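PDB 5X9J: isomerase prhC from Penicillium brasilianum, which acts as an isomerase in the biosynthesis of paraherquonin, a fungal meroterpenoid with a highly congested hexacyclic skeleton. Local coordinates for residues 26-37 and 130-141; 117-125 and 156-165. All coordinates share one frame; numbering follows the deposited sequence.

Both contacts set a helix against the same curved sheet and both draw on strand 124-134, but they lie on opposite sides of the chain's centre, with their own centres about 32 Å apart. Contact 1 is the buried one: helix 26-37 meets the far end of that strand and the turn after it, almost wholly through aliphatic and aromatic side chains, with two waters at its margin. In contact 2 the hairpin that leads into the strand meets the end of helix 150-162, and leucines pack alongside. Contact 2, farther out and less buried, adds direct hydrogen bonds from an arginine and a lysine to backbone carbonyls, where contact 1 has only water bridges.

Contact 1: residues 26-37 and 130-141; sequences TREKLIALAHKF and VILQATDDCALV
Leu33 makes the largest single contribution from helix 26-37. With CG anti to the backbone N (chi1 -177°), its fork reaches residues 130-141, where CD2 lies 3.5 Å from Ala134 CB and also touches Val141 CG2. The other branch, CD1, rests by the carbonyl oxygens of Cys138 and Ala139. One turn earlier, Leu30 brings CD2 to the same methyl of Ala134 and to Cys138 SG, 3.8 Å from each. Cys138 turns its side chain in to the helix; its CB sits 3.7 Å from Lys29 CB, and Thr26 CG2 borders the sulfur.

The one aromatic contact is at Phe37. Leu132 CD2 stands over the middle of its ring in a CH-pi contact, 4.0 Å from the centroid and 11° off the normal, while the sister methyl CD1 packs against Phe37 CB and Ala34 CA. Val130 CG1 approaches the ring obliquely at CE1, and Phe92 of strand 90-94 adds to this packing.

No direct hydrogen bond joins the segments; water does it instead. One water donates to Lys29 O and to Cys138 O (2.9 Å), and a second accepts from Lys36 NZ and donates to Ala139 O. The turn keeps its own shape: Asp137 OD1 receives Thr135 OG1 at 2.9 Å, nearly along the C-O bond, and Ala139 N from above the carboxylate plane, the latter an Asx turn.

The helix crosses strand 130-134 at 121°, their axes 10.0 Å apart, and covers one face of the strand, through Val130, Leu132 and Ala134, and the type I turn from Thr135 to Cys138 in the hairpin to strand 141-148. A helix packed against a curled, mainly antiparallel sheet is consistent with the NTF2-like (SnoaL-like) fold expected for the Trt14 family.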
loop_
_atom_site.group_PDB
_atom_site.type_symbol
_atom_site.label_atom_id
_atom_site.label_comp_id
_atom_site.label_asym_id
_atom_site.label_seq_id
_atom_site.Cartn_x
_atom_site.Cartn_y
_atom_site.Cartn_z
ATOM N N THR B 26 -4.926 -15.822 19.062
ATOM C CA THR B 26 -5.470 -15.249 17.836
ATOM C C THR B 26 -4.378 -14.557 17.028
ATOM O O THR B 26 -4.333 -14.694 15.801
ATOM C CB THR B 26 -6.611 -14.279 18.160
ATOM O OG1 THR B 26 -7.686 -14.996 18.779
ATOM C CG2 THR B 26 -7.147 -13.614 16.885
ATOM N N ARG B 27 -3.459 -13.855 17.700
ATOM C CA ARG B 27 -2.388 -13.181 16.971
ATOM C C ARG B 27 -1.555 -14.177 16.169
ATOM O O ARG B 27 -1.248 -13.938 14.993
ATOM C CB ARG B 27 -1.497 -12.383 17.929
ATOM C CG ARG B 27 -0.240 -11.812 17.256
ATOM C CD ARG B 27 0.548 -10.881 18.177
ATOM N NE ARG B 27 -0.286 -9.750 18.524
ATOM C CZ ARG B 27 -0.185 -8.536 17.991
ATOM N NH1 ARG B 27 0.762 -8.249 17.107
ATOM N NH2 ARG B 27 -1.028 -7.595 18.380
ATOM N N GLU B 28 -1.210 -15.318 16.776
ATOM C CA GLU B 28 -0.393 -16.306 16.080
ATOM C C GLU B 28 -1.144 -16.916 14.905
ATOM O O GLU B 28 -0.558 -17.127 13.839
ATOM C CB GLU B 28 0.065 -17.396 17.053
ATOM C CG GLU B 28 0.953 -16.869 18.166
ATOM C CD GLU B 28 1.229 -17.908 19.245
ATOM O OE1 GLU B 28 2.278 -18.573 19.184
ATOM O OE2 GLU B 28 0.390 -18.069 20.150
ATOM N N LYS B 29 -2.435 -17.215 15.083
ATOM C CA LYS B 29 -3.228 -17.751 13.982
ATOM C C LYS B 29 -3.289 -16.771 12.814
ATOM O O LYS B 29 -3.241 -17.178 11.650
ATOM C CB LYS B 29 -4.647 -18.080 14.446
ATOM C CG LYS B 29 -4.759 -19.182 15.494
ATOM C CD LYS B 29 -6.227 -19.480 15.770
ATOM C CE LYS B 29 -6.453 -19.949 17.196
ATOM N NZ LYS B 29 -7.909 -20.016 17.532
ATOM N N LEU B 30 -3.408 -15.476 13.105
ATOM C CA LEU B 30 -3.472 -14.500 12.024
ATOM C C LEU B 30 -2.136 -14.412 11.299
ATOM O O LEU B 30 -2.098 -14.339 10.067
ATOM C CB LEU B 30 -3.893 -13.136 12.577
ATOM C CG LEU B 30 -5.378 -13.020 12.968
ATOM C CD1 LEU B 30 -5.642 -11.750 13.741
ATOM C CD2 LEU B 30 -6.273 -13.067 11.729
ATOM N N ILE B 31 -1.031 -14.420 12.050
ATOM C CA ILE B 31 0.288 -14.404 11.426
ATOM C C ILE B 31 0.488 -15.658 10.588
ATOM O O ILE B 31 0.958 -15.588 9.447
ATOM C CB ILE B 31 1.383 -14.243 12.499
ATOM C CG1 ILE B 31 1.291 -12.855 13.132
ATOM C CG2 ILE B 31 2.794 -14.462 11.907
ATOM C CD1 ILE B 31 2.087 -12.723 14.428
ATOM N N ALA B 32 0.096 -16.819 11.122
ATOM C CA ALA B 32 0.209 -18.063 10.360
ATOM C C ALA B 32 -0.636 -18.010 9.096
ATOM O O ALA B 32 -0.228 -18.512 8.041
ATOM C CB ALA B 32 -0.210 -19.255 11.227
ATOM N N LEU B 33 -1.829 -17.416 9.185
ATOM C CA LEU B 33 -2.679 -17.306 8.004
ATOM C C LEU B 33 -2.010 -16.459 6.921
ATOM O O LEU B 33 -2.066 -16.799 5.738
ATOM C CB LEU B 33 -4.039 -16.721 8.394
ATOM C CG LEU B 33 -5.044 -16.624 7.242
ATOM C CD1 LEU B 33 -5.415 -18.006 6.749
ATOM C CD2 LEU B 33 -6.290 -15.849 7.667
ATOM N N ALA B 34 -1.344 -15.372 7.315
ATOM C CA ALA B 34 -0.671 -14.511 6.345
ATOM C C ALA B 34 0.468 -15.249 5.646
ATOM O O ALA B 34 0.612 -15.184 4.416
ATOM C CB ALA B 34 -0.156 -13.248 7.048
ATOM N N HIS B 35 1.299 -15.954 6.418
ATOM C CA HIS B 35 2.370 -16.743 5.801
ATOM C C HIS B 35 1.805 -17.827 4.894
ATOM O O HIS B 35 2.331 -18.072 3.801
ATOM C CB HIS B 35 3.251 -17.361 6.882
ATOM C CG HIS B 35 4.145 -16.373 7.560
ATOM N ND1 HIS B 35 5.190 -15.748 6.910
ATOM C CD2 HIS B 35 4.159 -15.910 8.833
ATOM C CE1 HIS B 35 5.810 -14.942 7.756
ATOM N NE2 HIS B 35 5.200 -15.019 8.926
ATOM N N LYS B 36 0.720 -18.473 5.324
ATOM C CA LYS B 36 0.100 -19.519 4.518
ATOM C C LYS B 36 -0.440 -18.954 3.212
ATOM O O LYS B 36 -0.245 -19.537 2.137
ATOM C CB LYS B 36 -1.016 -20.192 5.320
ATOM C CG LYS B 36 -1.768 -21.273 4.553
ATOM C CD LYS B 36 -2.733 -22.001 5.483
ATOM C CE LYS B 36 -3.376 -23.206 4.792
ATOM N NZ LYS B 36 -4.439 -23.789 5.658
ATOM N N PHE B 37 -1.154 -17.825 3.300
ATOM C CA PHE B 37 -1.588 -17.097 2.111
ATOM C C PHE B 37 -0.442 -16.909 1.120
ATOM O O PHE B 37 -0.569 -17.229 -0.067
ATOM C CB PHE B 37 -2.168 -15.743 2.548
ATOM C CG PHE B 37 -2.544 -14.837 1.410
ATOM C CD1 PHE B 37 -1.658 -13.863 0.956
ATOM C CD2 PHE B 37 -3.791 -14.938 0.814
ATOM C CE1 PHE B 37 -2.005 -13.013 -0.090
ATOM C CE2 PHE B 37 -4.152 -14.085 -0.235
ATOM C CZ PHE B 37 -3.249 -13.128 -0.690
ATOM N N VAL B 130 -0.516 -6.045 1.885
ATOM C CA VAL B 130 -1.692 -6.903 1.812
ATOM C C VAL B 130 -2.443 -6.769 3.125
ATOM O O VAL B 130 -1.835 -6.816 4.196
ATOM C CB VAL B 130 -1.320 -8.374 1.548
ATOM C CG1 VAL B 130 -2.585 -9.258 1.565
ATOM C CG2 VAL B 130 -0.588 -8.515 0.195
ATOM N N ILE B 131 -3.758 -6.600 3.049
ATOM C CA ILE B 131 -4.614 -6.720 4.221
ATOM C C ILE B 131 -5.499 -7.940 4.026
ATOM O O ILE B 131 -6.141 -8.081 2.982
ATOM C CB ILE B 131 -5.472 -5.464 4.437
ATOM C CG1 ILE B 131 -4.584 -4.231 4.633
ATOM C CG2 ILE B 131 -6.416 -5.674 5.642
ATOM C CD1 ILE B 131 -5.393 -2.910 4.772
ATOM N N LEU B 132 -5.551 -8.808 5.027
ATOM C CA LEU B 132 -6.459 -9.944 5.007
ATOM C C LEU B 132 -7.538 -9.766 6.065
ATOM O O LEU B 132 -7.250 -9.378 7.198
ATOM C CB LEU B 132 -5.726 -11.262 5.259
ATOM C CG LEU B 132 -4.576 -11.589 4.306
ATOM C CD1 LEU B 132 -3.886 -12.891 4.739
ATOM C CD2 LEU B 132 -5.071 -11.700 2.872
ATOM N N GLN B 133 -8.775 -10.043 5.678
ATOM C CA GLN B 133 -9.868 -10.231 6.618
ATOM C C GLN B 133 -10.048 -11.732 6.771
ATOM O O GLN B 133 -10.341 -12.425 5.796
ATOM C CB GLN B 133 -11.163 -9.577 6.124
ATOM C CG GLN B 133 -12.390 -9.956 6.969
ATOM C CD GLN B 133 -12.363 -9.294 8.326
ATOM O OE1 GLN B 133 -12.482 -8.077 8.423
ATOM N NE2 GLN B 133 -12.177 -10.083 9.384
ATOM N N ALA B 134 -9.829 -12.232 7.972
ATOM C CA ALA B 134 -9.971 -13.657 8.220
ATOM C C ALA B 134 -11.373 -13.955 8.724
ATOM O O ALA B 134 -12.077 -13.073 9.219
ATOM C CB ALA B 134 -8.945 -14.128 9.243
ATOM N N THR B 135 -11.776 -15.217 8.588
ATOM C CA THR B 135 -12.957 -15.679 9.300
ATOM C C THR B 135 -12.688 -15.693 10.799
ATOM O O THR B 135 -11.559 -15.496 11.262
ATOM C CB THR B 135 -13.365 -17.078 8.854
ATOM O OG1 THR B 135 -12.219 -17.939 8.902
ATOM C CG2 THR B 135 -13.926 -17.045 7.466
ATOM N N ASP B 136 -13.744 -15.977 11.563
ATOM C CA ASP B 136 -13.653 -15.831 13.011
ATOM C C ASP B 136 -12.695 -16.840 13.630
ATOM O O ASP B 136 -12.009 -16.525 14.610
ATOM C CB ASP B 136 -15.033 -15.959 13.639
ATOM C CG ASP B 136 -15.228 -14.982 14.766
ATOM O OD1 ASP B 136 -16.007 -14.020 14.579
ATOM O OD2 ASP B 136 -14.572 -15.159 15.821
ATOM N N ASP B 137 -12.638 -18.054 13.093
ATOM C CA ASP B 137 -11.665 -19.022 13.588
ATOM C C ASP B 137 -10.281 -18.839 12.971
ATOM O O ASP B 137 -9.383 -19.635 13.268
ATOM C CB ASP B 137 -12.159 -20.451 13.342
ATOM C CG ASP B 137 -12.521 -20.705 11.892
ATOM O OD1 ASP B 137 -12.226 -19.840 11.038
ATOM O OD2 ASP B 137 -13.092 -21.777 11.598
ATOM N N CYS B 138 -10.098 -17.825 12.116
ATOM C CA CYS B 138 -8.825 -17.510 11.467
ATOM C C CYS B 138 -8.358 -18.601 10.522
ATOM O O CYS B 138 -7.166 -18.679 10.217
ATOM C CB CYS B 138 -7.718 -17.228 12.488
ATOM S SG CYS B 138 -8.071 -15.856 13.559
ATOM N N ALA B 139 -9.260 -19.452 10.043
ATOM C CA ALA B 139 -8.846 -20.522 9.150
ATOM C C ALA B 139 -8.979 -20.156 7.683
ATOM O O ALA B 139 -8.289 -20.754 6.850
ATOM C CB ALA B 139 -9.650 -21.796 9.424
ATOM N N LEU B 140 -9.827 -19.188 7.344
ATOM C CA LEU B 140 -10.060 -18.836 5.954
ATOM C C LEU B 140 -9.919 -17.332 5.757
ATOM O O LEU B 140 -10.016 -16.541 6.697
ATOM C CB LEU B 140 -11.446 -19.291 5.490
ATOM C CG LEU B 140 -11.688 -20.803 5.479
ATOM C CD1 LEU B 140 -13.175 -21.090 5.383
ATOM C CD2 LEU B 140 -10.964 -21.439 4.313
ATOM N N VAL B 141 -9.710 -16.943 4.508
ATOM C CA VAL B 141 -9.620 -15.540 4.133
ATOM C C VAL B 141 -10.954 -15.133 3.523
ATOM O O VAL B 141 -11.442 -15.784 2.590
ATOM C CB VAL B 141 -8.453 -15.300 3.158
ATOM C CG1 VAL B 141 -8.479 -13.876 2.660
ATOM C CG2 VAL B 141 -7.101 -15.622 3.847
HETATM O O HOH W 1 -4.463 -19.521 10.941
HETATM O O HOH W 2 -5.652 -21.862 7.370
#

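Contact 2: residues 117-125 and 156-165; sequences ADTIGGPYE and LMNRLAAKQA
Arg159 NH1 donates to two carbonyls of the beta hairpin between strands 108-119 and 124-134, with its type I turn from Thr119 to Gly122. Pro123 O, 3.0 Å from NH1, lies in the guanidinium plane on a fairly straight bond (162°); Gly121 O, also 3.0 Å from NH1, is tilted from that plane and met at 134°. A bend at chi3 (-81°) swings the guanidinium back over the turn. With an alanine in place of Arg159, the carbonyls of Gly121 and Pro123 are likely to lose their shared donor, leaving Lys163 as the remaining polar tie. Gly121 lets the helix come close: a side chain on it would crowd Arg159 CB.

Lys163, extended past CG, runs alongside Ile120 in the opposite direction and gives NZ to Ile120 O (3.1 Å). It follows the helix, whose Schellman motif turns the chain so that Ala165 CB reaches Ile120 CD1.

Thr119 OG1 donates to Gly122 O, adding to a turn already closed by Gly122 N to Thr119 O, and also lies against Leu156 CD1. On the apolar side, Leu160 CD2 packs on Ile120 CB, and Trp83 adjoins Tyr124 and Leu156. Leu156 CD2 sits over the centre of the Tyr124 ring, 3.7 Å from its centroid.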
loop_
_atom_site.group_PDB
_atom_site.type_symbol
_atom_site.label_atom_id
_atom_site.label_comp_id
_atom_site.label_asym_id
_atom_site.label_seq_id
_atom_site.Cartn_x
_atom_site.Cartn_y
_atom_site.Cartn_z
ATOM N N ALA B 117 8.986 -12.728 -10.545
ATOM C CA ALA B 117 8.682 -13.708 -11.575
ATOM C C ALA B 117 9.548 -13.420 -12.787
ATOM O O ALA B 117 9.949 -12.276 -13.026
ATOM C CB ALA B 117 7.202 -13.684 -11.976
ATOM N N ASP B 118 9.853 -14.481 -13.530
ATOM C CA ASP B 118 10.282 -14.335 -14.910
ATOM C C ASP B 118 9.048 -14.226 -15.785
ATOM O O ASP B 118 8.037 -14.883 -15.534
ATOM C CB ASP B 118 11.152 -15.523 -15.328
ATOM C CG ASP B 118 12.492 -15.506 -14.642
ATOM O OD1 ASP B 118 13.214 -14.490 -14.780
ATOM O OD2 ASP B 118 12.806 -16.479 -13.935
ATOM N N THR B 119 9.099 -13.347 -16.782
ATOM C CA THR B 119 7.951 -13.153 -17.650
ATOM C C THR B 119 8.422 -13.009 -19.088
ATOM O O THR B 119 9.601 -12.780 -19.361
ATOM C CB THR B 119 7.127 -11.900 -17.289
ATOM O OG1 THR B 119 7.816 -10.740 -17.768
ATOM C CG2 THR B 119 6.892 -11.776 -15.768
ATOM N N ILE B 120 7.453 -13.072 -19.996
ATOM C CA ILE B 120 7.686 -12.792 -21.410
ATOM C C ILE B 120 8.421 -11.471 -21.592
ATOM O O ILE B 120 9.305 -11.345 -22.453
ATOM C CB ILE B 120 6.345 -12.798 -22.166
ATOM C CG1 ILE B 120 5.673 -14.166 -22.038
ATOM C CG2 ILE B 120 6.547 -12.396 -23.630
ATOM C CD1 ILE B 120 4.343 -14.256 -22.760
ATOM N N GLY B 121 8.076 -10.471 -20.787
ATOM C CA GLY B 121 8.699 -9.167 -20.850
ATOM C C GLY B 121 9.965 -9.011 -20.042
ATOM O O GLY B 121 10.478 -7.895 -19.940
ATOM N N GLY B 122 10.495 -10.081 -19.460
ATOM C CA GLY B 122 11.691 -9.979 -18.665
ATOM C C GLY B 122 11.396 -10.118 -17.186
ATOM O O GLY B 122 10.253 -10.344 -16.779
ATOM N N PRO B 123 12.430 -9.997 -16.357
ATOM C CA PRO B 123 12.246 -10.162 -14.908
ATOM C C PRO B 123 11.267 -9.139 -14.341
ATOM O O PRO B 123 11.193 -7.995 -14.796
ATOM C CB PRO B 123 13.656 -9.961 -14.348
ATOM C CG PRO B 123 14.572 -10.255 -15.524
ATOM C CD PRO B 123 13.834 -9.736 -16.712
ATOM N N TYR B 124 10.498 -9.575 -13.349
ATOM C CA TYR B 124 9.498 -8.737 -12.705
ATOM C C TYR B 124 9.724 -8.791 -11.207
ATOM O O TYR B 124 9.901 -9.875 -10.643
ATOM C CB TYR B 124 8.082 -9.206 -13.043
ATOM C CG TYR B 124 6.963 -8.425 -12.385
ATOM C CD1 TYR B 124 6.834 -7.056 -12.579
ATOM C CD2 TYR B 124 6.006 -9.070 -11.601
ATOM C CE1 TYR B 124 5.788 -6.343 -12.002
ATOM C CE2 TYR B 124 4.962 -8.364 -11.008
ATOM C CZ TYR B 124 4.863 -6.999 -11.217
ATOM O OH TYR B 124 3.822 -6.299 -10.660
ATOM N N GLU B 125 9.731 -7.626 -10.569
ATOM C CA GLU B 125 9.803 -7.552 -9.118
ATOM C C GLU B 125 8.847 -6.470 -8.652
ATOM O O GLU B 125 8.791 -5.390 -9.247
ATOM C CB GLU B 125 11.228 -7.267 -8.645
ATOM C CG GLU B 125 12.202 -8.390 -9.032
ATOM C CD GLU B 125 13.654 -8.055 -8.753
ATOM O OE1 GLU B 125 13.986 -6.857 -8.617
ATOM O OE2 GLU B 125 14.466 -8.999 -8.676
ATOM N N LEU B 156 5.857 -3.454 -16.496
ATOM C CA LEU B 156 5.669 -4.822 -16.974
ATOM C C LEU B 156 4.641 -4.865 -18.096
ATOM O O LEU B 156 4.881 -5.472 -19.145
ATOM C CB LEU B 156 5.246 -5.742 -15.829
ATOM C CG LEU B 156 4.838 -7.156 -16.287
ATOM C CD1 LEU B 156 6.015 -7.895 -16.949
ATOM C CD2 LEU B 156 4.288 -7.970 -15.139
ATOM N N MET B 157 3.492 -4.208 -17.894
ATOM C CA MET B 157 2.451 -4.192 -18.917
ATOM C C MET B 157 2.957 -3.580 -20.217
ATOM O O MET B 157 2.610 -4.052 -21.306
ATOM C CB MET B 157 1.222 -3.426 -18.425
ATOM C CG MET B 157 0.569 -4.042 -17.213
ATOM S SD MET B 157 0.059 -5.742 -17.549
ATOM C CE MET B 157 -1.083 -5.449 -18.894
ATOM N N ASN B 158 3.762 -2.521 -20.125
ATOM C CA ASN B 158 4.337 -1.929 -21.328
ATOM C C ASN B 158 5.281 -2.907 -22.027
ATOM O O ASN B 158 5.269 -3.022 -23.254
ATOM C CB ASN B 158 5.082 -0.636 -20.982
ATOM C CG ASN B 158 4.144 0.500 -20.588
ATOM O OD1 ASN B 158 2.944 0.472 -20.870
ATOM N ND2 ASN B 158 4.700 1.513 -19.950
ATOM N N ARG B 159 6.126 -3.603 -21.260
ATOM C CA ARG B 159 7.035 -4.571 -21.865
ATOM C C ARG B 159 6.265 -5.726 -22.496
ATOM O O ARG B 159 6.619 -6.187 -23.587
ATOM C CB ARG B 159 8.031 -5.080 -20.822
ATOM C CG ARG B 159 9.106 -4.051 -20.438
ATOM C CD ARG B 159 10.103 -4.628 -19.426
ATOM N NE ARG B 159 9.570 -4.569 -18.066
ATOM C CZ ARG B 159 9.807 -5.463 -17.103
ATOM N NH1 ARG B 159 10.578 -6.533 -17.323
ATOM N NH2 ARG B 159 9.260 -5.285 -15.907
ATOM N N LEU B 160 5.204 -6.192 -21.830
ATOM C CA LEU B 160 4.370 -7.248 -22.392
ATOM C C LEU B 160 3.679 -6.786 -23.665
ATOM O O LEU B 160 3.577 -7.548 -24.635
ATOM C CB LEU B 160 3.323 -7.708 -21.369
ATOM C CG LEU B 160 3.817 -8.435 -20.118
ATOM C CD1 LEU B 160 2.641 -8.713 -19.178
ATOM C CD2 LEU B 160 4.549 -9.736 -20.480
ATOM N N ALA B 161 3.177 -5.543 -23.676
ATOM C CA ALA B 161 2.448 -5.070 -24.846
ATOM C C ALA B 161 3.360 -4.945 -26.058
ATOM O O ALA B 161 2.923 -5.195 -27.184
ATOM C CB ALA B 161 1.764 -3.732 -24.554
ATOM N N ALA B 162 4.623 -4.568 -25.851
ATOM C CA ALA B 162 5.569 -4.533 -26.960
ATOM C C ALA B 162 5.798 -5.918 -27.563
ATOM O O ALA B 162 6.241 -6.021 -28.710
ATOM C CB ALA B 162 6.894 -3.928 -26.496
ATOM N N LYS B 163 5.494 -6.981 -26.817
ATOM C CA LYS B 163 5.645 -8.354 -27.276
ATOM C C LYS B 163 4.297 -9.019 -27.528
ATOM O O LYS B 163 4.209 -10.248 -27.538
ATOM C CB LYS B 163 6.477 -9.139 -26.261
ATOM C CG LYS B 163 7.863 -8.528 -26.094
ATOM C CD LYS B 163 8.736 -9.255 -25.090
ATOM C CE LYS B 163 10.193 -8.769 -25.190
ATOM N NZ LYS B 163 11.107 -9.602 -24.350
ATOM N N GLN B 164 3.244 -8.218 -27.721
ATOM C CA GLN B 164 1.897 -8.707 -28.032
ATOM C C GLN B 164 1.343 -9.627 -26.950
ATOM O O GLN B 164 0.481 -10.472 -27.221
ATOM C CB GLN B 164 1.863 -9.419 -29.391
ATOM C CG GLN B 164 2.492 -8.619 -30.516
ATOM C CD GLN B 164 1.785 -7.305 -30.757
ATOM O OE1 GLN B 164 0.597 -7.167 -30.482
ATOM N NE2 GLN B 164 2.516 -6.330 -31.270
ATOM N N ALA B 165 1.810 -9.478 -25.710
ATOM C CA ALA B 165 1.449 -10.416 -24.656
ATOM C C ALA B 165 0.670 -9.768 -23.517
ATOM O O ALA B 165 0.609 -10.340 -22.425
ATOM C CB ALA B 165 2.706 -11.093 -24.103
#